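PDB 1UIY: putative enoyl-CoA hydratase from Thermus thermophilus, which catalyses the reversible hydration of (2E)-enoyl-CoA to (3S)-3-hydroxyacyl-CoA, a step of fatty acid beta-oxidation. Local coordinates for residues P104-G109 against G128-K133; P17-P22 against G59-F64; V119-E124 against V164-A169; L112-D117 against V143-A148; G7-V12 against V44-L49. All blocks are in the same frame, centred on the assembly; numbering follows the deposited sequence.

Contact 1: P104-G109 against G128-K133; sequences PAVAGG and GYTEVK
Val106 and Gly128 form a parallel beta bridge in a small sheet beside the active site, and just beyond it Glu131 closes over Ala107. Gly128 N donates to Ala105 O at 3.1 Å. Its carbonyl, in turn, is gripped by Ala107 N in a nearly straight bond, Ala107 N to Gly128 O 2.7 Å. The two bonds flank Val106, whose CA also leans on Gly128 O.

On one side of this backbone pairing, Val106 and Thr130 meet at about a right angle. With chi1 at 57°, the Thr130 hydroxyl lies between its own backbone N and carbonyl carbon, which turns OG1 to within 3.4 Å of Val106 CG1. CG2 of Thr130 touches the same methyl, and Leu163 packs against both residues.

Glu131 reaches back to the 104-109 segment through a bend at chi2 (71°). Its carboxylate comes to rest over Ala107, OE1 lying 3.2 Å from Ala107 CB, and the same oxygen is 3.7 Å from Gly108 N. Phe136 and Ala138 also touch the side chain, and a glycerol is bound beside it. Cutting Glu131 back to an alanine would probably leave the methyl of Ala107 without its carboxylate cover and the pocket without its inferred active-site acid.

A turn leading into helix 108-114, set against a glutamate on the neighbouring segment, is characteristic of the crotonase active site, where one of the two oxyanion-hole N-H groups comes from such a helix start; Gly108 N is placed consistently with that role.

Contact 2: P17-P22 against G59-F64; sequences PERRNP and GADLAF
Asp61 divides its carboxylate between the two segments: OD2 forms a salt bridge with Arg19, while OD1 caps helix 62-68 through a bond from Phe64 N that is modelled very short, its exact geometry being doubtful. The ionic link runs through a single guanidinium nitrogen, with Arg19 NH2 2.7 Å from Asp61 OD2. Guanidinium and carboxylate planes stand 52° apart, so this is an oblique, one-pronged salt bridge rather than a flat two-pronged pair. Arg19 spans the distance with its chain extended from CG to NE, and its NH2 also passes the methyl of Ala63. Its NH1 has a long, weak ion pair with Asp16.

Nearer the backbone, Gly59 lies close against the loop. Its CA is 4.1 Å from Arg20 CB and 3.9 Å from Arg19 O, positions toward which a side chain at Gly59 would point. Pro22 completes the contact with its ring, CG lying 3.4 Å from Gly59 O.

A salt bridge at the protein surface is probably weakened by water, but here the acid is tied to a helix start as well. The positive guanidinium and the N-terminal end of the helix are both likely to favour the ionised form of Asp61.

Contact 3: V119-E124 against V164-A169; sequences VVMDEE and VEAREA
Apolar packing carries most of this contact, through the selenium of Met121, a selenomethionine in the crystal. The side chain leaves strand 118-122 in an extended course, CG anti to the backbone N (chi1 -179°) and SE anti to CA, and delivers the selenium to the first turn of helix 166-172. There SE lies 3.9 Å from Ala166 CA and 4.1 Å from Ala169 CB, touching two alanines three positions apart on one helical face. The small alanine side chains let the selenium approach the helix backbone at Ala166 CA.

The second kind of contact is between methyl and backbone. Ala166 CB sits against two successive carbonyls at the end of the strand, 3.8 Å from Asp122 O and 3.9 Å from Glu123 O. Hydrogen bonds between the segments are absent. The polar groups bond to other neighbours: Asp122 OD1 accepts from Gly182 N, Glu165 pairs with Arg126 and Glu168 with Arg162.

Ile178 of the adjoining strand 177-179 touches both Glu123 and Ala166, placing the contact next to the edge strand. The arrangement thus sets a strand of the six-stranded sheet against the helix that follows strand 163-165 of the three-stranded sheet, a junction between the two sheets of the crotonase fold.

Contact 4: L112-D117 against V143-A148; sequences LALACD and VILVRA
Leu114 and Ile144 meet through branches set anti to their backbone N atoms. In Leu114 that branch is CG (chi1 -167°); in Ile144, chi1 of -69° gives the place to CG2 and swings CG1 round beside the N. The two side chains then run alongside each other in opposite directions, Leu114 CD2 lying 3.6 Å from Ile144 CG2. The other branch of Ile144 stays extended (chi2 167°) and carries CD1 past Leu114 to Ala115, 3.6 Å from its CB.

Leu114 CD2 is also met by Leu145, whose side chain crosses it at about a right angle, with CD1 at 3.7 Å from that methyl. The other methyl of Leu114, CD1, lies 4.3 Å from Ala148 CB. Replacing Ile144 with an alanine would probably open a gap beside Leu114 and leave Ala115 without its partner on helix 139-148.

The contact is wholly apolar and buried, but subunits meet close by: Lys152 of the third subunit bonds to the carbonyls of Leu114 and Cys116, and Glu151 of that subunit packs on Ile144. The end of helix 108-114 against helix 139-148 thus forms helix-to-helix core packing, bordering the subunit interface of a crotonase hexamer.

Contact 5: G7-V12 against V44-L49; sequences GHVAVV and VRAVVL
Val9 and Val48 cross obliquely on one face of a parallel strand pair, Val9 CG1 3.7 Å from Val48 CG2, while two residues on, Val11 lies beside Val48 with both side chains pointing the same way. In that second pair CG2 of Val11, beside its own backbone N, rests 4.0 Å from Val48 CB. Ala46 joins these valines on the face packed against helix 184-197.

The opposite face holds Ala10, Val12, Val47 and Leu49. Ala10 CB is reached by CG2 of Val47 and, from the loop before the strand, by Val44 CG1 at 3.6 Å; Val44 has CG1 anti to its backbone N (chi1 -174°), which directs that methyl to the alanine. Leu31 and Leu38 of helix 25-40 pack on Ala10 and Val12.

At the entrance to the pair, His8 and Arg45 run side by side, with Arg45 CG 3.6 Å from His8 ND1 at the edge of the ring. Ring and guanidinium planes are 56° apart, and the guanidinium instead pairs with the terminal carboxylate of Phe253. His8 O accepts twice: Arg45 N comes in the carbonyl plane on a lone pair at 2.6 Å, and Ala46 N lies nearly along the C=O axis.

Ala10 N to Ala46 O, Val48 N to Ala10 O and Val12 N to Val48 O continue the bonding, across short strands inclined by 28°. Strand 9-14, helix 25-40 and strand 46-51 together form a beta-alpha-beta unit of the crotonase fold, and this contact pairs its two strands.

Contacts 3, 4 and 5 are buried, contact 1 is partly so, and contact 2 lies at the surface. Contact 5 is held by backbone hydrogen bonds and contact 4 by side-chain packing alone; they meet where Leu49 touches Leu112 and Cys116. Contacts 1 and 4 share helix 108-114, with Tyr129 packing on Leu114, while Val119 of contact 3 rests on the carbonyl of Ala113. Contacts 3 and 5 share the six-stranded sheet, and contact 3 also reaches the three-stranded sheet in which contact 1 lies. The charged link of contact 2 lies on the same side of the chain's centre as contact 1, their centres about 13 Å apart.

Contact 1: P104-G109 against G128-K133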
# COMPACT_ATOMS: atom_id res chain seq x y z
N PRO A 104 -33.37 12.59 8.86
CA PRO A 104 -32.54 11.49 9.36
C PRO A 104 -31.89 10.64 8.28
O PRO A 104 -32.47 10.42 7.21
CB PRO A 104 -33.53 10.68 10.20
CG PRO A 104 -34.48 11.72 10.69
CD PRO A 104 -34.71 12.56 9.46
N ALA A 105 -30.68 10.18 8.56
CA ALA A 105 -29.92 9.32 7.65
C ALA A 105 -29.33 8.24 8.56
O ALA A 105 -28.42 8.52 9.35
CB ALA A 105 -28.81 10.10 6.96
N VAL A 106 -29.86 7.03 8.46
CA VAL A 106 -29.42 5.95 9.31
C VAL A 106 -29.02 4.71 8.53
O VAL A 106 -29.74 4.26 7.64
CB VAL A 106 -30.52 5.55 10.31
CG1 VAL A 106 -30.05 4.41 11.19
CG2 VAL A 106 -30.88 6.74 11.15
N ALA A 107 -27.86 4.15 8.91
CA ALA A 107 -27.31 2.97 8.26
C ALA A 107 -27.12 3.28 6.77
O ALA A 107 -26.57 4.32 6.42
CB ALA A 107 -28.24 1.78 8.45
N GLY A 108 -27.58 2.37 5.92
CA GLY A 108 -27.45 2.58 4.48
C GLY A 108 -27.42 4.04 4.04
O GLY A 108 -26.43 4.50 3.47
N GLY A 109 -28.49 4.76 4.31
CA GLY A 109 -28.56 6.15 3.92
C GLY A 109 -27.41 6.97 4.48
O GLY A 109 -26.88 7.85 3.79
N GLY A 128 -26.43 8.27 11.70
CA GLY A 128 -25.87 7.19 12.48
C GLY A 128 -25.79 5.85 11.77
O GLY A 128 -26.62 5.53 10.92
N TYR A 129 -24.78 5.07 12.13
CA TYR A 129 -24.58 3.76 11.55
C TYR A 129 -24.94 2.73 12.60
O TYR A 129 -24.13 2.40 13.47
CB TYR A 129 -23.13 3.63 11.09
CG TYR A 129 -22.70 4.82 10.26
CD1 TYR A 129 -22.15 5.96 10.85
CD2 TYR A 129 -22.91 4.83 8.88
CE1 TYR A 129 -21.83 7.09 10.09
CE2 TYR A 129 -22.59 5.95 8.11
CZ TYR A 129 -22.06 7.08 8.72
OH TYR A 129 -21.79 8.20 7.96
N THR A 130 -26.16 2.23 12.51
CA THR A 130 -26.70 1.28 13.49
C THR A 130 -26.53 -0.21 13.23
O THR A 130 -26.98 -1.02 14.04
CB THR A 130 -28.20 1.56 13.67
OG1 THR A 130 -28.86 1.46 12.40
CG2 THR A 130 -28.42 2.97 14.21
N GLU A 131 -25.89 -0.59 12.14
CA GLU A 131 -25.70 -1.99 11.80
C GLU A 131 -25.43 -2.93 13.00
O GLU A 131 -26.14 -3.92 13.18
CB GLU A 131 -24.57 -2.13 10.77
CG GLU A 131 -24.92 -1.63 9.38
CD GLU A 131 -25.03 -0.11 9.28
OE1 GLU A 131 -25.39 0.39 8.18
OE2 GLU A 131 -24.77 0.59 10.28
N VAL A 132 -24.42 -2.63 13.81
CA VAL A 132 -24.10 -3.50 14.94
C VAL A 132 -25.24 -3.73 15.94
O VAL A 132 -25.35 -4.81 16.52
CB VAL A 132 -22.89 -3.00 15.74
CG1 VAL A 132 -21.62 -3.37 15.03
CG2 VAL A 132 -23.00 -1.50 15.96
N LYS A 133 -26.06 -2.71 16.15
CA LYS A 133 -27.19 -2.83 17.08
C LYS A 133 -28.06 -4.03 16.77
O LYS A 133 -28.65 -4.62 17.67
CB LYS A 133 -28.05 -1.57 17.04
CG LYS A 133 -27.30 -0.31 17.41
CD LYS A 133 -27.72 0.21 18.77
CE LYS A 133 -28.68 1.38 18.63
NZ LYS A 133 -29.80 1.08 17.69

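Contact 2: P17-P22 against G59-F64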
# COMPACT_ATOMS: atom_id res chain seq x y z
N PRO A 17 -41.04 8.62 0.22
CA PRO A 17 -41.36 9.29 1.47
C PRO A 17 -41.83 8.47 2.66
O PRO A 17 -41.11 8.34 3.65
CB PRO A 17 -42.40 10.31 1.05
CG PRO A 17 -41.89 10.73 -0.28
CD PRO A 17 -41.57 9.40 -0.92
N GLU A 18 -43.03 7.90 2.57
CA GLU A 18 -43.57 7.14 3.68
C GLU A 18 -42.76 5.93 4.12
O GLU A 18 -42.73 5.60 5.30
CB GLU A 18 -45.02 6.73 3.39
CG GLU A 18 -45.99 7.90 3.46
CD GLU A 18 -45.84 8.86 2.29
OE1 GLU A 18 -46.43 9.96 2.34
OE2 GLU A 18 -45.15 8.51 1.31
N ARG A 19 -42.09 5.27 3.18
CA ARG A 19 -41.27 4.13 3.53
C ARG A 19 -39.98 4.68 4.15
O ARG A 19 -39.24 3.98 4.85
CB ARG A 19 -40.97 3.32 2.26
CG ARG A 19 -40.60 1.87 2.48
CD ARG A 19 -40.59 1.17 1.13
NE ARG A 19 -39.98 -0.16 1.16
CZ ARG A 19 -39.75 -0.89 0.08
NH1 ARG A 19 -40.07 -0.42 -1.12
NH2 ARG A 19 -39.18 -2.08 0.19
N ARG A 20 -39.75 5.97 3.89
CA ARG A 20 -38.60 6.74 4.37
C ARG A 20 -37.31 6.62 3.54
O ARG A 20 -36.20 6.77 4.06
CB ARG A 20 -38.32 6.43 5.85
CG ARG A 20 -39.45 6.85 6.77
CD ARG A 20 -38.95 7.57 8.01
NE ARG A 20 -38.14 6.70 8.86
CZ ARG A 20 -37.44 7.12 9.91
NH1 ARG A 20 -36.72 6.26 10.63
NH2 ARG A 20 -37.45 8.41 10.25
N ASN A 21 -37.48 6.36 2.25
CA ASN A 21 -36.38 6.25 1.31
C ASN A 21 -35.35 5.16 1.61
O ASN A 21 -34.17 5.45 1.82
CB ASN A 21 -35.68 7.61 1.19
CG ASN A 21 -36.64 8.72 0.79
OD1 ASN A 21 -36.25 9.89 0.68
ND2 ASN A 21 -37.90 8.37 0.57
N PRO A 22 -35.78 3.89 1.65
CA PRO A 22 -34.87 2.77 1.92
C PRO A 22 -33.97 2.50 0.72
O PRO A 22 -34.41 2.62 -0.43
CB PRO A 22 -35.83 1.60 2.17
CG PRO A 22 -37.05 2.27 2.69
CD PRO A 22 -37.18 3.45 1.76
N GLY A 59 -34.89 3.94 6.85
CA GLY A 59 -36.12 3.19 7.04
C GLY A 59 -35.97 1.70 6.83
O GLY A 59 -35.93 1.22 5.69
N ALA A 60 -35.90 0.95 7.93
CA ALA A 60 -35.76 -0.50 7.84
C ALA A 60 -36.62 -1.09 6.74
O ALA A 60 -37.84 -0.96 6.77
CB ALA A 60 -36.11 -1.13 9.18
N ASP A 61 -35.99 -1.73 5.77
CA ASP A 61 -36.73 -2.36 4.69
C ASP A 61 -37.16 -3.73 5.20
O ASP A 61 -36.47 -4.73 4.99
CB ASP A 61 -35.85 -2.51 3.45
CG ASP A 61 -36.59 -3.10 2.27
OD1 ASP A 61 -37.11 -4.24 2.39
OD2 ASP A 61 -36.67 -2.42 1.23
N LEU A 62 -38.30 -3.78 5.88
CA LEU A 62 -38.82 -5.02 6.43
C LEU A 62 -38.90 -6.10 5.36
O LEU A 62 -38.73 -7.29 5.64
CB LEU A 62 -40.19 -4.78 7.05
CG LEU A 62 -40.29 -3.57 7.98
CD1 LEU A 62 -41.63 -3.59 8.69
CD2 LEU A 62 -39.15 -3.60 8.99
N ALA A 63 -39.16 -5.68 4.13
CA ALA A 63 -39.25 -6.61 3.01
C ALA A 63 -37.92 -7.31 2.88
O ALA A 63 -37.84 -8.48 2.50
CB ALA A 63 -39.57 -5.85 1.74
N PHE A 64 -36.86 -6.58 3.22
CA PHE A 64 -35.49 -7.06 3.15
C PHE A 64 -35.09 -7.89 4.37
O PHE A 64 -34.58 -9.01 4.22
CB PHE A 64 -34.55 -5.86 3.01
CG PHE A 64 -33.10 -6.21 3.14
CD1 PHE A 64 -32.49 -7.07 2.23
CD2 PHE A 64 -32.33 -5.68 4.17
CE1 PHE A 64 -31.14 -7.40 2.34
CE2 PHE A 64 -30.99 -5.99 4.29
CZ PHE A 64 -30.39 -6.86 3.37

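Contact 3: V119-E124 against V164-A169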
# COMPACT_ATOMS: atom_id res chain seq x y z
N VAL A 119 -21.32 17.52 2.27
CA VAL A 119 -22.59 17.26 2.94
C VAL A 119 -23.12 18.47 3.67
O VAL A 119 -22.39 19.11 4.44
CB VAL A 119 -22.47 16.12 3.98
CG1 VAL A 119 -23.82 15.86 4.62
CG2 VAL A 119 -21.94 14.85 3.32
N VAL A 120 -24.39 18.79 3.44
CA VAL A 120 -25.03 19.89 4.13
C VAL A 120 -26.17 19.22 4.89
O VAL A 120 -27.05 18.61 4.29
CB VAL A 120 -25.60 20.93 3.17
CG1 VAL A 120 -26.18 22.09 3.96
CG2 VAL A 120 -24.51 21.44 2.24
N MSE A 121 -26.12 19.33 6.21
CA MSE A 121 -27.12 18.70 7.06
C MSE A 121 -28.08 19.67 7.74
O MSE A 121 -27.70 20.77 8.16
CB MSE A 121 -26.40 17.84 8.10
CG MSE A 121 -27.31 17.10 9.06
SE MSE A 121 -26.33 15.97 10.29
CE MSE A 121 -27.10 14.28 9.79
N ASP A 122 -29.34 19.25 7.84
CA ASP A 122 -30.39 20.04 8.48
C ASP A 122 -30.04 20.17 9.95
O ASP A 122 -29.71 19.18 10.61
CB ASP A 122 -31.74 19.32 8.33
CG ASP A 122 -32.92 20.15 8.83
OD1 ASP A 122 -33.28 21.15 8.17
OD2 ASP A 122 -33.48 19.80 9.90
N GLU A 123 -30.10 21.39 10.47
CA GLU A 123 -29.78 21.66 11.86
C GLU A 123 -30.53 20.77 12.83
O GLU A 123 -30.19 20.70 14.00
CB GLU A 123 -30.07 23.13 12.16
CG GLU A 123 -30.00 23.52 13.62
CD GLU A 123 -30.26 25.01 13.82
OE1 GLU A 123 -29.40 25.81 13.41
OE2 GLU A 123 -31.33 25.36 14.37
N GLU A 124 -31.56 20.08 12.34
CA GLU A 124 -32.36 19.21 13.19
C GLU A 124 -32.27 17.74 12.79
O GLU A 124 -32.94 16.88 13.38
CB GLU A 124 -33.83 19.64 13.15
CG GLU A 124 -34.08 21.08 13.56
CD GLU A 124 -35.52 21.33 13.95
OE1 GLU A 124 -35.87 22.50 14.22
OE2 GLU A 124 -36.31 20.35 13.99
N VAL A 164 -25.64 10.71 15.77
CA VAL A 164 -25.09 11.98 16.15
C VAL A 164 -25.98 13.09 15.62
O VAL A 164 -26.84 12.84 14.78
CB VAL A 164 -23.64 12.15 15.62
CG1 VAL A 164 -22.70 11.23 16.37
CG2 VAL A 164 -23.59 11.84 14.14
N GLU A 165 -25.80 14.30 16.14
CA GLU A 165 -26.59 15.43 15.72
C GLU A 165 -25.71 16.45 14.99
O GLU A 165 -24.49 16.50 15.19
CB GLU A 165 -27.28 16.05 16.94
CG GLU A 165 -27.93 14.99 17.84
CD GLU A 165 -29.00 15.54 18.78
OE1 GLU A 165 -30.13 15.83 18.31
OE2 GLU A 165 -28.71 15.68 19.99
N ALA A 166 -26.34 17.26 14.15
CA ALA A 166 -25.66 18.28 13.35
C ALA A 166 -24.44 18.92 13.99
O ALA A 166 -23.41 19.10 13.35
CB ALA A 166 -26.65 19.36 12.93
N ARG A 167 -24.55 19.29 15.26
CA ARG A 167 -23.44 19.94 15.93
C ARG A 167 -22.20 19.03 15.99
O ARG A 167 -21.09 19.46 15.66
CB ARG A 167 -23.85 20.38 17.34
CG ARG A 167 -22.86 21.34 18.01
CD ARG A 167 -23.25 21.70 19.45
NE ARG A 167 -24.55 22.38 19.57
CZ ARG A 167 -25.71 21.77 19.85
NH1 ARG A 167 -25.76 20.46 20.05
NH2 ARG A 167 -26.82 22.49 19.93
N GLU A 168 -22.40 17.78 16.40
CA GLU A 168 -21.29 16.83 16.51
C GLU A 168 -20.82 16.35 15.14
O GLU A 168 -19.62 16.23 14.90
CB GLU A 168 -21.69 15.62 17.37
CG GLU A 168 -20.52 14.72 17.75
CD GLU A 168 -20.88 13.61 18.74
OE1 GLU A 168 -19.96 12.92 19.23
OE2 GLU A 168 -22.09 13.43 19.03
N ALA A 169 -21.77 16.09 14.26
CA ALA A 169 -21.45 15.61 12.92
C ALA A 169 -20.44 16.49 12.19
O ALA A 169 -19.55 15.98 11.50
CB ALA A 169 -22.73 15.49 12.10

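Contact 4: L112-D117 against V143-A148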
# COMPACT_ATOMS: atom_id res chain seq x y z
N LEU A 112 -24.68 6.43 2.31
CA LEU A 112 -24.99 7.06 1.04
C LEU A 112 -24.67 8.54 1.13
O LEU A 112 -24.13 9.14 0.20
CB LEU A 112 -26.46 6.87 0.70
CG LEU A 112 -26.91 7.02 -0.76
CD1 LEU A 112 -28.05 8.04 -0.83
CD2 LEU A 112 -25.75 7.41 -1.67
N ALA A 113 -25.01 9.12 2.27
CA ALA A 113 -24.76 10.54 2.46
C ALA A 113 -23.27 10.79 2.54
O ALA A 113 -22.76 11.73 1.95
CB ALA A 113 -25.44 11.02 3.72
N LEU A 114 -22.57 9.93 3.28
CA LEU A 114 -21.12 10.08 3.45
C LEU A 114 -20.37 9.91 2.14
O LEU A 114 -19.30 10.49 1.95
CB LEU A 114 -20.60 9.06 4.47
CG LEU A 114 -19.17 9.34 4.96
CD1 LEU A 114 -19.16 10.56 5.87
CD2 LEU A 114 -18.65 8.13 5.71
N ALA A 115 -20.93 9.13 1.23
CA ALA A 115 -20.29 8.89 -0.05
C ALA A 115 -20.28 10.12 -0.96
O ALA A 115 -19.64 10.11 -2.00
CB ALA A 115 -20.95 7.72 -0.75
N CYS A 116 -20.99 11.17 -0.57
CA CYS A 116 -21.01 12.37 -1.40
C CYS A 116 -19.78 13.22 -1.13
O CYS A 116 -19.19 13.15 -0.06
CB CYS A 116 -22.27 13.20 -1.12
SG CYS A 116 -23.77 12.64 -2.00
N ASP A 117 -19.41 14.04 -2.12
CA ASP A 117 -18.26 14.93 -2.00
C ASP A 117 -18.35 15.82 -0.78
O ASP A 117 -17.43 15.90 0.01
CB ASP A 117 -18.14 15.81 -3.24
CG ASP A 117 -17.39 15.13 -4.35
OD1 ASP A 117 -17.66 15.44 -5.53
OD2 ASP A 117 -16.51 14.30 -4.03
N VAL A 143 -15.06 1.85 4.58
CA VAL A 143 -14.14 2.22 3.52
C VAL A 143 -13.98 3.72 3.42
O VAL A 143 -12.86 4.23 3.39
CB VAL A 143 -14.63 1.67 2.17
CG1 VAL A 143 -13.67 2.04 1.06
CG2 VAL A 143 -14.77 0.16 2.26
N ILE A 144 -15.09 4.43 3.37
CA ILE A 144 -15.07 5.88 3.26
C ILE A 144 -14.76 6.56 4.59
O ILE A 144 -13.97 7.50 4.66
CB ILE A 144 -16.42 6.39 2.73
CG1 ILE A 144 -16.61 5.97 1.28
CG2 ILE A 144 -16.51 7.90 2.82
CD1 ILE A 144 -18.04 6.17 0.79
N LEU A 145 -15.39 6.06 5.65
CA LEU A 145 -15.25 6.63 6.98
C LEU A 145 -13.82 6.77 7.50
O LEU A 145 -13.49 7.81 8.09
CB LEU A 145 -16.13 5.83 7.96
CG LEU A 145 -16.53 6.50 9.29
CD1 LEU A 145 -17.15 7.88 9.08
CD2 LEU A 145 -17.51 5.58 9.99
N VAL A 146 -12.97 5.77 7.31
CA VAL A 146 -11.59 5.88 7.79
C VAL A 146 -10.91 7.09 7.17
O VAL A 146 -9.96 7.62 7.73
CB VAL A 146 -10.74 4.64 7.45
CG1 VAL A 146 -11.15 3.48 8.31
CG2 VAL A 146 -10.88 4.30 5.98
N ARG A 147 -11.40 7.52 6.01
CA ARG A 147 -10.84 8.68 5.33
C ARG A 147 -11.52 9.98 5.77
O ARG A 147 -10.97 11.07 5.61
CB ARG A 147 -10.99 8.54 3.81
CG ARG A 147 -10.16 7.45 3.20
CD ARG A 147 -10.25 7.46 1.69
NE ARG A 147 -9.39 6.44 1.11
CZ ARG A 147 -9.05 6.36 -0.18
NH1 ARG A 147 -9.50 7.26 -1.05
NH2 ARG A 147 -8.25 5.38 -0.59
N ALA A 148 -12.71 9.86 6.34
CA ALA A 148 -13.46 11.05 6.75
C ALA A 148 -13.22 11.50 8.17
O ALA A 148 -13.25 12.70 8.45
CB ALA A 148 -14.94 10.81 6.54

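Contact 5: G7-V12 against V44-L49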
# COMPACT_ATOMS: atom_id res chain seq x y z
N GLY A 7 -30.38 20.66 -14.54
CA GLY A 7 -29.94 22.04 -14.42
C GLY A 7 -28.44 22.04 -14.21
O GLY A 7 -27.86 20.97 -13.98
N HIS A 8 -27.79 23.20 -14.28
CA HIS A 8 -26.35 23.25 -14.07
C HIS A 8 -26.05 22.49 -12.79
O HIS A 8 -25.09 21.73 -12.72
CB HIS A 8 -25.87 24.70 -13.96
CG HIS A 8 -25.62 25.34 -15.29
ND1 HIS A 8 -24.67 24.86 -16.18
CD2 HIS A 8 -26.20 26.39 -15.91
CE1 HIS A 8 -24.68 25.59 -17.27
NE2 HIS A 8 -25.60 26.53 -17.14
N VAL A 9 -26.90 22.70 -11.79
CA VAL A 9 -26.80 22.01 -10.52
C VAL A 9 -28.03 21.12 -10.48
O VAL A 9 -29.11 21.57 -10.11
CB VAL A 9 -26.85 22.98 -9.33
CG1 VAL A 9 -27.01 22.20 -8.04
CG2 VAL A 9 -25.59 23.82 -9.29
N ALA A 10 -27.88 19.87 -10.90
CA ALA A 10 -29.01 18.94 -10.92
C ALA A 10 -29.36 18.52 -9.50
O ALA A 10 -28.52 18.58 -8.60
CB ALA A 10 -28.67 17.72 -11.77
N VAL A 11 -30.61 18.10 -9.30
CA VAL A 11 -31.05 17.64 -7.98
C VAL A 11 -31.80 16.32 -8.09
O VAL A 11 -32.75 16.19 -8.87
CB VAL A 11 -31.97 18.65 -7.29
CG1 VAL A 11 -32.36 18.13 -5.91
CG2 VAL A 11 -31.27 19.98 -7.16
N VAL A 12 -31.37 15.33 -7.31
CA VAL A 12 -32.02 14.03 -7.33
C VAL A 12 -32.70 13.78 -5.99
O VAL A 12 -32.09 13.91 -4.93
CB VAL A 12 -31.02 12.90 -7.61
CG1 VAL A 12 -31.68 11.56 -7.37
CG2 VAL A 12 -30.54 12.98 -9.04
N VAL A 44 -25.16 19.68 -17.00
CA VAL A 44 -25.05 19.44 -15.57
C VAL A 44 -23.60 19.51 -15.11
O VAL A 44 -22.75 18.77 -15.60
CB VAL A 44 -25.60 18.05 -15.19
CG1 VAL A 44 -25.60 17.90 -13.68
CG2 VAL A 44 -26.99 17.87 -15.77
N ARG A 45 -23.33 20.41 -14.17
CA ARG A 45 -21.98 20.60 -13.65
C ARG A 45 -21.82 20.08 -12.23
O ARG A 45 -20.71 19.83 -11.76
CB ARG A 45 -21.63 22.08 -13.69
CG ARG A 45 -21.95 22.74 -15.01
CD ARG A 45 -21.11 22.16 -16.14
NE ARG A 45 -20.22 23.18 -16.71
CZ ARG A 45 -19.44 22.99 -17.76
NH1 ARG A 45 -18.66 23.98 -18.20
NH2 ARG A 45 -19.42 21.82 -18.39
N ALA A 46 -22.94 19.93 -11.53
CA ALA A 46 -22.93 19.45 -10.16
C ALA A 46 -24.25 18.74 -9.90
O ALA A 46 -25.23 18.97 -10.61
CB ALA A 46 -22.77 20.62 -9.20
N VAL A 47 -24.29 17.88 -8.89
CA VAL A 47 -25.50 17.15 -8.57
C VAL A 47 -25.78 17.17 -7.07
O VAL A 47 -24.99 16.66 -6.28
CB VAL A 47 -25.39 15.68 -9.01
CG1 VAL A 47 -26.56 14.87 -8.48
CG2 VAL A 47 -25.33 15.60 -10.51
N VAL A 48 -26.90 17.76 -6.68
CA VAL A 48 -27.26 17.76 -5.27
C VAL A 48 -28.10 16.51 -5.13
O VAL A 48 -28.76 16.09 -6.07
CB VAL A 48 -28.12 18.98 -4.85
CG1 VAL A 48 -28.64 18.77 -3.44
CG2 VAL A 48 -27.28 20.25 -4.88
N LEU A 49 -28.06 15.92 -3.95
CA LEU A 49 -28.81 14.70 -3.71
C LEU A 49 -29.52 14.85 -2.37
O LEU A 49 -28.90 15.18 -1.35
CB LEU A 49 -27.83 13.53 -3.69
CG LEU A 49 -28.30 12.10 -3.52
CD1 LEU A 49 -27.08 11.18 -3.55
CD2 LEU A 49 -29.05 11.93 -2.21